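Local coordinates for CurM Sulfotransferase (Moorea producta, PDB 4GBM), which probably transfers a sulfo group from the donor PAPS to an intermediate of curacin biosynthesis, and here holds the spent cofactor adenosine-3'-5'-diphosphate, at residues 81-90 with 258-269; 40-48 with 162-173. The protein carries 2 engineered substitutions. One frame throughout, in Å; residues are numbered along the deposited sequence. Where two conformers were deposited one is given.

Interaction 1: 81-90 with 258-269. Engineered in segment 258-269: Ala262 (natural residue Gln), Ala263 (natural residue Lys). With ZN (zinc ion), chain C; ZN (zinc ion), chain B; SO4 (sulfate ion), chain Q.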
loop_
_atom_site.group_PDB
_atom_site.type_symbol
_atom_site.label_atom_id
_atom_site.label_comp_id
_atom_site.label_asym_id
_atom_site.label_seq_id
_atom_site.Cartn_x
_atom_site.Cartn_y
_atom_site.Cartn_z
ATOM N N LEU A 81 12.410 3.245 10.124
ATOM C CA LEU A 81 10.955 3.317 10.258
ATOM C C LEU A 81 10.535 3.510 11.711
ATOM O O LEU A 81 11.208 3.021 12.622
ATOM C CB LEU A 81 10.315 2.041 9.697
ATOM C CG LEU A 81 10.638 1.630 8.256
ATOM C CD1 LEU A 81 10.265 0.171 8.038
ATOM C CD2 LEU A 81 9.957 2.525 7.220
ATOM N N SER A 82 9.414 4.207 11.913
ATOM C CA SER A 82 8.866 4.478 13.247
ATOM C C SER A 82 8.528 3.194 14.009
ATOM O O SER A 82 8.725 3.102 15.222
ATOM C CB SER A 82 7.622 5.360 13.141
ATOM O OG SER A 82 7.957 6.670 12.720
ATOM N N TYR A 83 8.013 2.211 13.282
ATOM C CA TYR A 83 7.713 0.905 13.849
ATOM C C TYR A 83 8.664 -0.132 13.252
ATOM O O TYR A 83 9.628 0.229 12.569
ATOM C CB TYR A 83 6.238 0.559 13.626
ATOM C CG TYR A 83 5.301 1.539 14.308
ATOM C CD1 TYR A 83 4.916 1.353 15.638
ATOM C CD2 TYR A 83 4.820 2.660 13.633
ATOM C CE1 TYR A 83 4.066 2.252 16.275
ATOM C CE2 TYR A 83 3.971 3.566 14.261
ATOM C CZ TYR A 83 3.598 3.354 15.579
ATOM O OH TYR A 83 2.758 4.245 16.204
ATOM N N LEU A 84 8.412 -1.412 13.506
ATOM C CA LEU A 84 9.413 -2.443 13.204
ATOM C C LEU A 84 9.555 -2.823 11.723
ATOM O O LEU A 84 10.637 -3.230 11.293
ATOM C CB LEU A 84 9.209 -3.683 14.088
ATOM C CG LEU A 84 9.162 -3.436 15.603
ATOM C CD1 LEU A 84 8.844 -4.731 16.336
ATOM C CD2 LEU A 84 10.455 -2.818 16.143
ATOM N N GLY A 85 8.480 -2.686 10.949
ATOM C CA GLY A 85 8.546 -2.884 9.493
ATOM C C GLY A 85 9.074 -4.240 9.060
ATOM O O GLY A 85 9.916 -4.342 8.154
ATOM N N GLU A 86 8.555 -5.291 9.682
ATOM C CA GLU A 86 9.057 -6.644 9.449
ATOM C C GLU A 86 8.368 -7.396 8.311
ATOM O O GLU A 86 8.400 -8.625 8.282
ATOM C CB GLU A 86 8.965 -7.455 10.742
ATOM C CG GLU A 86 9.841 -6.905 11.852
ATOM C CD GLU A 86 9.848 -7.758 13.099
ATOM O OE1 GLU A 86 10.651 -7.444 13.994
ATOM O OE2 GLU A 86 9.066 -8.733 13.197
ATOM N N GLY A 87 7.761 -6.664 7.375
ATOM C CA GLY A 87 7.124 -7.283 6.208
ATOM C C GLY A 87 8.009 -8.315 5.530
ATOM O O GLY A 87 7.572 -9.434 5.243
ATOM N N LEU A 88 9.260 -7.944 5.271
ATOM C CA LEU A 88 10.194 -8.861 4.617
ATOM C C LEU A 88 10.538 -10.060 5.498
ATOM O O LEU A 88 10.533 -11.199 5.027
ATOM C CB LEU A 88 11.459 -8.124 4.158
ATOM C CG LEU A 88 12.437 -8.912 3.275
ATOM C CD1 LEU A 88 11.803 -9.290 1.928
ATOM C CD2 LEU A 88 13.703 -8.095 3.057
ATOM N N GLN A 89 10.807 -9.805 6.778
ATOM C CA GLN A 89 11.062 -10.875 7.750
ATOM C C GLN A 89 9.877 -11.838 7.857
ATOM O O GLN A 89 10.060 -13.054 7.817
ATOM C CB GLN A 89 11.407 -10.283 9.116
ATOM C CG GLN A 89 11.968 -11.273 10.111
ATOM C CD GLN A 89 12.252 -10.639 11.463
ATOM O OE1 GLN A 89 11.504 -10.829 12.419
ATOM N NE2 GLN A 89 13.334 -9.872 11.542
ATOM N N LYS A 90 8.664 -11.289 7.965
ATOM C CA LYS A 90 7.449 -12.100 8.026
ATOM C C LYS A 90 7.210 -12.886 6.748
ATOM O O LYS A 90 6.709 -14.013 6.796
ATOM C CB LYS A 90 6.222 -11.234 8.345
ATOM C CG LYS A 90 6.149 -10.799 9.799
ATOM C CD LYS A 90 4.934 -9.918 10.050
ATOM C CE LYS A 90 4.847 -9.510 11.514
ATOM N NZ LYS A 90 4.681 -10.675 12.424
ATOM N N GLY A 258 -0.974 -10.716 12.865
ATOM C CA GLY A 258 -0.935 -11.244 14.229
ATOM C C GLY A 258 0.408 -11.064 14.913
ATOM O O GLY A 258 1.349 -10.526 14.324
ATOM N N GLY A 259 0.487 -11.523 16.161
ATOM C CA GLY A 259 1.701 -11.404 16.966
ATOM C C GLY A 259 1.937 -9.982 17.440
ATOM O O GLY A 259 0.989 -9.262 17.760
ATOM N N VAL A 260 3.205 -9.586 17.490
ATOM C CA VAL A 260 3.570 -8.234 17.917
ATOM C C VAL A 260 3.036 -7.230 16.900
ATOM O O VAL A 260 3.401 -7.261 15.723
ATOM C CB VAL A 260 5.100 -8.085 18.117
ATOM C CG1 VAL A 260 5.492 -6.629 18.354
ATOM C CG2 VAL A 260 5.580 -8.962 19.286
ATOM N N HIS A 261 2.149 -6.360 17.375
ATOM C CA HIS A 261 1.476 -5.374 16.542
ATOM C C HIS A 261 2.462 -4.455 15.808
ATOM O O HIS A 261 2.308 -4.214 14.605
ATOM C CB HIS A 261 0.482 -4.604 17.416
ATOM C CG HIS A 261 -0.095 -3.384 16.774
ATOM N ND1 HIS A 261 0.202 -2.113 17.210
ATOM C CD2 HIS A 261 -0.976 -3.238 15.757
ATOM C CE1 HIS A 261 -0.465 -1.232 16.487
ATOM N NE2 HIS A 261 -1.180 -1.891 15.596
ATOM N N ALA A 262 3.492 -3.983 16.518
ATOM C CA ALA A 262 4.481 -3.071 15.940
ATOM C C ALA A 262 5.266 -3.685 14.774
ATOM O O ALA A 262 5.803 -2.961 13.943
ATOM C CB ALA A 262 5.434 -2.553 17.013
ATOM N N ALA A 263 5.297 -5.015 14.706
ATOM C CA ALA A 263 6.064 -5.720 13.674
ATOM C C ALA A 263 5.493 -5.579 12.256
ATOM O O ALA A 263 6.252 -5.614 11.285
ATOM C CB ALA A 263 6.237 -7.194 14.044
ATOM N N SER A 264 4.180 -5.408 12.132
ATOM C CA SER A 264 3.562 -5.271 10.803
ATOM C C SER A 264 3.374 -3.812 10.394
ATOM O O SER A 264 2.852 -3.527 9.316
ATOM C CB SER A 264 2.234 -6.033 10.726
ATOM O OG SER A 264 2.470 -7.430 10.705
ATOM N N LEU A 265 3.797 -2.897 11.262
ATOM C CA LEU A 265 3.647 -1.465 11.013
ATOM C C LEU A 265 4.962 -0.877 10.537
ATOM O O LEU A 265 6.032 -1.393 10.863
ATOM C CB LEU A 265 3.184 -0.745 12.283
ATOM C CG LEU A 265 1.688 -0.606 12.569
ATOM C CD1 LEU A 265 0.930 -1.941 12.513
ATOM C CD2 LEU A 265 1.521 0.060 13.931
ATOM N N SER A 266 4.881 0.201 9.766
ATOM C CA SER A 266 6.072 0.839 9.230
ATOM C C SER A 266 6.082 2.304 9.594
ATOM O O SER A 266 6.845 2.714 10.478
ATOM C CB SER A 266 6.153 0.653 7.708
ATOM O OG SER A 266 6.364 -0.712 7.402
ATOM N N ILE A 267 5.216 3.077 8.936
ATOM C CA ILE A 267 5.225 4.538 9.065
ATOM C C ILE A 267 4.211 5.106 10.048
ATOM O O ILE A 267 4.482 6.114 10.694
ATOM C CB ILE A 267 5.094 5.247 7.699
ATOM C CG1 ILE A 267 3.771 4.889 7.007
ATOM C CG2 ILE A 267 6.285 4.893 6.808
ATOM C CD1 ILE A 267 3.326 5.900 5.956
ATOM N N SER A 268 3.045 4.473 10.146
ATOM C CA SER A 268 2.046 4.853 11.140
ATOM C C SER A 268 1.246 3.613 11.498
ATOM O O SER A 268 1.648 2.499 11.158
ATOM C CB SER A 268 1.121 5.951 10.609
ATOM O OG SER A 268 0.311 6.469 11.654
ATOM N N ASP A 269 0.129 3.812 12.193
ATOM C CA ASP A 269 -0.778 2.722 12.544
ATOM C C ASP A 269 -1.995 2.809 11.630
ATOM O O ASP A 269 -2.701 3.820 11.649
ATOM C CB ASP A 269 -1.202 2.843 14.018
ATOM C CG ASP A 269 -1.893 1.593 14.549
ATOM O OD1 ASP A 269 -2.288 0.732 13.737
ATOM O OD2 ASP A 269 -2.033 1.468 15.791
HETATM ZN ZN ZN C . -2.785 -1.063 14.491
HETATM ZN ZN ZN B . 10.393 -8.765 15.496
HETATM S S SO4 Q . 13.149 -6.754 7.652
HETATM O O1 SO4 Q . 13.588 -6.775 6.262
HETATM O O2 SO4 Q . 13.032 -5.352 8.054
HETATM O O3 SO4 Q . 11.844 -7.389 7.778
HETATM O O4 SO4 Q . 14.170 -7.423 8.448
HETATM O O HOH W 1 10.327 -10.741 15.209
#
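Four consecutive backbone amides, Tyr83 to Glu86, donate to carbonyls of the loop 258-269 and clamp two irregular segments together. Tyr83 N reaches Ser266 O at 3.1 Å, Leu84 N donates to Ala262 O, and Gly85 N and Glu86 N bind Leu265 O and Ala263 O, each at 2.8 Å. The tight part lies around Tyr83. With CG anti to its carbonyl carbon (chi1 -62°), the ring swings over Leu265, and the two side chains run side by side. Leu265 CD2 sits over the middle of one ring face, 3.9 Å from the Tyr83 ring centroid, a CH-pi contact, while Ser266 O lies at the ring edge in its plane. Beside it, Ser266 OG approaches Gly85 CA and is hydrogen-bonded to His65. The engineered Ala263 is buried too, its CB 3.3 Å from Glu86 OE2 and also against Lys90 CE.

The exposed side is looser. Leu84 reaches past the engineered Ala262, its CD1 coming within 4.3 Å of Val260 CG1. Lys90 CD and CE run by Ser264 OG, whose own hydrogen bond goes to Met256; a kink at chi4 (-62°) carries NZ toward Gly258. Glu86 OE1 binds a zinc ion at 2.0 Å, and Gln89 N donates to a sulfate probably taken from the crystallisation liquor.

The segments are thus joined mainly by backbone N-H to C=O bonds, with the Tyr83-Leu265 contact beside them. His261 NE2 and Asp269 OD1 bind a second zinc ion, completed by two atoms from elsewhere, which bridges the two ends of the loop 261-269.

Interaction 2: 40-48 with 162-173; sequences SPRSGSTLL and LVRHPYSVIESF. With A3P (adenosine-3'-5'-diphosphate), chain G.
Arg42 and Val169 bring the backbones to 5.5 Å between CA atoms, and Ser43 and Arg164 to 5.2 Å: the turn 40-44, leading into helix 45-53, lies across the end of strand 158-163 and the first turns of helix 166-175. Arg42 and Gly44 both have positive phi, and the amides of Ser43 to Thr46, that of Ser43 only weakly, bind the 5'-phosphate end of adenosine-3'-5'-diphosphate. This is the phosphate-binding loop of the sulfotransferase fold, a P-loop relative.

Two arginines cross the contact. Arg42, bent at chi2 and chi3, folds back so that NE donates to Ser172 OG at 2.8 Å, in the guanidinium plane, while NH1 binds O1P of the 3'-phosphate almost straight (168°). Ser172 OG, anti to its backbone N (chi1 175°), also binds O1P, at 2.6 Å, closing a ring of polar contacts. Arg164 instead stays extended from CG to NE; its NH1 is shared between Arg42 O and the ribose O2' of the nucleotide, each 3.0 Å away.

Below these polar groups, Leu162 CD2 wedges against Ser45 CA at 3.5 Å, and Val169 CG1 lies against Pro41 O and Ser40 OG. One water joins Ser40 N to Leu162 O; another joins Ser43 OG to Arg164 N.

The 3'-phosphate is thus gripped from both segments, whereas amides and hydroxyls of 43-46 hold the 5'-phosphate, with Lys136 hydrogen-bonded to the hydroxyls of Ser45 and Thr46. The charge of Arg42 at the 3'-phosphate and the N-H and O-H groups at the 5'-phosphate would help offset the nucleotide's negative charge.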
loop_
_atom_site.group_PDB
_atom_site.type_symbol
_atom_site.label_atom_id
_atom_site.label_comp_id
_atom_site.label_asym_id
_atom_site.label_seq_id
_atom_site.Cartn_x
_atom_site.Cartn_y
_atom_site.Cartn_z
ATOM N N SER A 40 -2.522 7.277 -1.723
ATOM C CA SER A 40 -2.130 8.224 -0.685
ATOM C C SER A 40 -2.168 7.500 0.661
ATOM O O SER A 40 -2.905 6.522 0.816
ATOM C CB SER A 40 -3.112 9.404 -0.679
ATOM O OG SER A 40 -3.031 10.173 0.511
ATOM N N PRO A 41 -1.387 7.974 1.653
ATOM C CA PRO A 41 -1.574 7.487 3.022
ATOM C C PRO A 41 -3.038 7.579 3.475
ATOM O O PRO A 41 -3.789 8.428 2.982
ATOM C CB PRO A 41 -0.731 8.479 3.836
ATOM C CG PRO A 41 0.406 8.771 2.928
ATOM C CD PRO A 41 -0.243 8.906 1.569
ATOM N N ARG A 42 -3.424 6.709 4.406
ATOM C CA ARG A 42 -4.733 6.744 5.099
ATOM C C ARG A 42 -5.936 6.452 4.195
ATOM O O ARG A 42 -7.054 6.897 4.474
ATOM C CB ARG A 42 -4.949 8.085 5.867
ATOM C CG ARG A 42 -3.718 8.641 6.588
ATOM C CD ARG A 42 -3.066 7.591 7.477
ATOM N NE ARG A 42 -3.962 7.080 8.520
ATOM C CZ ARG A 42 -3.605 6.137 9.385
ATOM N NH1 ARG A 42 -4.453 5.732 10.324
ATOM N NH2 ARG A 42 -2.389 5.599 9.309
ATOM N N SER A 43 -5.712 5.693 3.124
ATOM C CA SER A 43 -6.761 5.442 2.127
ATOM C C SER A 43 -7.381 4.056 2.222
ATOM O O SER A 43 -8.127 3.652 1.325
ATOM C CB SER A 43 -6.216 5.677 0.712
ATOM O OG SER A 43 -5.804 7.028 0.557
ATOM N N GLY A 44 -7.092 3.345 3.312
ATOM C CA GLY A 44 -7.567 1.969 3.496
ATOM C C GLY A 44 -6.700 0.947 2.773
ATOM O O GLY A 44 -7.165 -0.159 2.459
ATOM N N SER A 45 -5.443 1.306 2.508
ATOM C CA SER A 45 -4.539 0.408 1.758
ATOM C C SER A 45 -4.243 -0.888 2.515
ATOM O O SER A 45 -4.177 -1.956 1.905
ATOM C CB SER A 45 -3.241 1.125 1.344
ATOM O OG SER A 45 -2.425 1.418 2.470
ATOM N N THR A 46 -4.092 -0.797 3.837
ATOM C CA THR A 46 -3.825 -1.982 4.659
ATOM C C THR A 46 -5.035 -2.909 4.648
ATOM O O THR A 46 -4.898 -4.122 4.442
ATOM C CB THR A 46 -3.406 -1.609 6.094
ATOM O OG1 THR A 46 -2.265 -0.749 6.039
ATOM C CG2 THR A 46 -3.060 -2.866 6.904
ATOM N N LEU A 47 -6.221 -2.342 4.855
ATOM C CA LEU A 47 -7.445 -3.140 4.734
ATOM C C LEU A 47 -7.483 -3.904 3.406
ATOM O O LEU A 47 -7.698 -5.116 3.394
ATOM C CB LEU A 47 -8.680 -2.255 4.869
ATOM C CG LEU A 47 -10.021 -2.945 4.594
ATOM C CD1 LEU A 47 -10.345 -4.000 5.659
ATOM C CD2 LEU A 47 -11.111 -1.883 4.540
ATOM N N LEU A 48 -7.252 -3.203 2.303
ATOM C CA LEU A 48 -7.263 -3.860 0.999
ATOM C C LEU A 48 -6.204 -4.962 0.879
ATOM O O LEU A 48 -6.504 -6.071 0.413
ATOM C CB LEU A 48 -7.126 -2.832 -0.130
ATOM C CG LEU A 48 -7.147 -3.436 -1.539
ATOM C CD1 LEU A 48 -8.452 -4.196 -1.831
ATOM C CD2 LEU A 48 -6.923 -2.335 -2.573
ATOM N N LEU A 162 -5.931 2.978 -5.498
ATOM C CA LEU A 162 -6.883 3.147 -4.401
ATOM C C LEU A 162 -6.950 4.620 -4.012
ATOM O O LEU A 162 -5.925 5.231 -3.710
ATOM C CB LEU A 162 -6.456 2.282 -3.211
ATOM C CG LEU A 162 -7.267 2.393 -1.919
ATOM C CD1 LEU A 162 -8.725 1.949 -2.099
ATOM C CD2 LEU A 162 -6.585 1.581 -0.831
ATOM N N VAL A 163 -8.160 5.176 -4.048
ATOM C CA VAL A 163 -8.394 6.587 -3.730
ATOM C C VAL A 163 -9.388 6.738 -2.580
ATOM O O VAL A 163 -10.279 5.906 -2.409
ATOM C CB VAL A 163 -8.884 7.408 -4.964
ATOM C CG1 VAL A 163 -7.841 7.428 -6.062
ATOM C CG2 VAL A 163 -10.206 6.885 -5.511
ATOM N N ARG A 164 -9.209 7.792 -1.786
ATOM C CA ARG A 164 -10.148 8.135 -0.720
ATOM C C ARG A 164 -10.377 9.643 -0.730
ATOM O O ARG A 164 -9.503 10.399 -1.142
ATOM C CB ARG A 164 -9.623 7.656 0.640
ATOM C CG ARG A 164 -10.638 7.831 1.767
ATOM C CD ARG A 164 -10.128 7.255 3.058
ATOM N NE ARG A 164 -11.169 7.308 4.081
ATOM C CZ ARG A 164 -10.970 6.982 5.352
ATOM N NH1 ARG A 164 -9.757 6.629 5.761
ATOM N NH2 ARG A 164 -11.977 7.025 6.217
ATOM N N HIS A 165 -11.558 10.072 -0.285
ATOM C CA HIS A 165 -11.904 11.481 -0.257
ATOM C C HIS A 165 -10.827 12.276 0.485
ATOM O O HIS A 165 -10.372 11.855 1.553
ATOM C CB HIS A 165 -13.250 11.668 0.442
ATOM C CG HIS A 165 -13.867 13.013 0.216
ATOM N ND1 HIS A 165 -13.411 14.162 0.834
ATOM C CD2 HIS A 165 -14.916 13.388 -0.552
ATOM C CE1 HIS A 165 -14.144 15.188 0.439
ATOM N NE2 HIS A 165 -15.066 14.745 -0.398
ATOM N N PRO A 166 -10.427 13.431 -0.065
ATOM C CA PRO A 166 -9.362 14.197 0.588
ATOM C C PRO A 166 -9.683 14.631 2.031
ATOM O O PRO A 166 -8.777 14.685 2.862
ATOM C CB PRO A 166 -9.191 15.423 -0.332
ATOM C CG PRO A 166 -10.494 15.519 -1.080
ATOM C CD PRO A 166 -10.906 14.093 -1.295
ATOM N N TYR A 167 -10.945 14.936 2.334
ATOM C CA TYR A 167 -11.296 15.358 3.703
ATOM C C TYR A 167 -10.981 14.240 4.694
ATOM O O TYR A 167 -10.443 14.485 5.779
ATOM C CB TYR A 167 -12.778 15.708 3.823
ATOM C CG TYR A 167 -13.251 16.995 3.188
ATOM C CD1 TYR A 167 -12.424 17.770 2.360
ATOM C CD2 TYR A 167 -14.564 17.421 3.391
ATOM C CE1 TYR A 167 -12.900 18.944 1.771
ATOM C CE2 TYR A 167 -15.046 18.585 2.805
ATOM C CZ TYR A 167 -14.210 19.340 2.001
ATOM O OH TYR A 167 -14.693 20.489 1.428
ATOM N N SER A 168 -11.319 13.007 4.312
ATOM C CA SER A 168 -11.111 11.844 5.169
ATOM C C SER A 168 -9.626 11.584 5.375
ATOM O O SER A 168 -9.185 11.311 6.497
ATOM C CB SER A 168 -11.786 10.615 4.562
ATOM O OG SER A 168 -13.167 10.851 4.352
ATOM N N VAL A 169 -8.857 11.663 4.289
ATOM C CA VAL A 169 -7.419 11.440 4.370
ATOM C C VAL A 169 -6.757 12.514 5.226
ATOM O O VAL A 169 -5.928 12.201 6.075
ATOM C CB VAL A 169 -6.778 11.381 2.973
ATOM C CG1 VAL A 169 -5.247 11.416 3.069
ATOM C CG2 VAL A 169 -7.230 10.108 2.257
ATOM N N ILE A 170 -7.152 13.768 5.021
ATOM C CA ILE A 170 -6.551 14.881 5.763
ATOM C C ILE A 170 -6.831 14.773 7.268
ATOM O O ILE A 170 -5.908 14.890 8.083
ATOM C CB ILE A 170 -6.972 16.249 5.191
ATOM C CG1 ILE A 170 -6.326 16.449 3.819
ATOM C CG2 ILE A 170 -6.541 17.386 6.130
ATOM C CD1 ILE A 170 -6.996 17.528 2.975
ATOM N N GLU A 171 -8.089 14.513 7.628
ATOM C CA GLU A 171 -8.461 14.382 9.037
ATOM C C GLU A 171 -7.660 13.264 9.697
ATOM O O GLU A 171 -7.164 13.423 10.817
ATOM C CB GLU A 171 -9.965 14.114 9.164
ATOM C CG GLU A 171 -10.504 14.094 10.595
ATOM C CD GLU A 171 -10.345 12.747 11.300
ATOM O OE1 GLU A 171 -10.239 11.714 10.619
ATOM O OE2 GLU A 171 -10.329 12.729 12.550
ATOM N N SER A 172 -7.514 12.145 8.988
ATOM C CA SER A 172 -6.802 10.996 9.526
ATOM C C SER A 172 -5.306 11.291 9.689
ATOM O O SER A 172 -4.726 11.036 10.741
ATOM C CB SER A 172 -7.010 9.779 8.615
ATOM O OG SER A 172 -6.240 8.680 9.066
ATOM N N PHE A 173 -4.690 11.839 8.646
ATOM C CA PHE A 173 -3.263 12.161 8.662
ATOM C C PHE A 173 -2.901 13.089 9.836
ATOM O O PHE A 173 -1.921 12.853 10.555
ATOM C CB PHE A 173 -2.893 12.786 7.312
ATOM C CG PHE A 173 -1.414 12.970 7.091
ATOM C CD1 PHE A 173 -0.750 14.068 7.634
ATOM C CD2 PHE A 173 -0.699 12.068 6.310
ATOM C CE1 PHE A 173 0.607 14.260 7.414
ATOM C CE2 PHE A 173 0.677 12.254 6.076
ATOM C CZ PHE A 173 1.321 13.359 6.635
HETATM P P1 A3P G . -8.038 5.918 10.495
HETATM O O1P A3P G . -7.028 6.971 10.873
HETATM O O2P A3P G . -8.019 4.714 11.403
HETATM O O3P A3P G . -9.404 6.482 10.222
HETATM P P2 A3P G . -3.936 2.984 5.338
HETATM O O4P A3P G . -3.847 3.305 3.880
HETATM O O5P A3P G . -3.022 3.772 6.233
HETATM O O6P A3P G . -3.917 1.505 5.616
HETATM O "O5'" A3P G . -5.407 3.496 5.775
HETATM C "C5'" A3P G . -5.743 3.551 7.165
HETATM C "C4'" A3P G . -7.227 3.814 7.236
HETATM O "O4'" A3P G . -7.924 2.637 6.808
HETATM C "C3'" A3P G . -7.715 4.034 8.655
HETATM O "O3'" A3P G . -7.492 5.395 9.055
HETATM C "C2'" A3P G . -9.184 3.653 8.524
HETATM O "O2'" A3P G . -9.974 4.780 8.136
HETATM C "C1'" A3P G . -9.218 2.625 7.398
HETATM N N9 A3P G . -9.489 1.271 7.943
HETATM C C8 A3P G . -8.660 0.486 8.661
HETATM N N7 A3P G . -9.266 -0.678 9.017
HETATM C C5 A3P G . -10.517 -0.631 8.513
HETATM C C6 A3P G . -11.703 -1.520 8.502
HETATM N N6 A3P G . -11.652 -2.728 9.115
HETATM N N1 A3P G . -12.814 -1.077 7.855
HETATM C C2 A3P G . -12.865 0.120 7.228
HETATM N N3 A3P G . -11.818 0.971 7.195
HETATM C C4 A3P G . -10.655 0.642 7.804
HETATM O O HOH W 2 -4.881 7.736 -3.348
HETATM O O HOH W 3 -6.522 8.897 -1.483
#

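How the interactions relate
Interaction 2 forms part of the nucleotide site and interaction 1 fastens a loop beside it, their centres about 19 Å apart. The two meet at the end of segment 258-269, where Asp269 O takes a probable hydrogen bond from Arg42 NH1 at 2.9 Å, the same nitrogen that holds the 3'-phosphate; Ser268 OG packs 3.7 Å from Arg42 NH2. Asp269 thus links the zinc ion shared with His261 to a cofactor-binding arginine. The side chain of Ser268 comes to about 6 Å of the nucleotide. Just beyond, Asn271, Thr277 and Asp279 continue the chain onto adenosine-3'-5'-diphosphate, so the loop secured by 81-90 leads directly into the pocket wall.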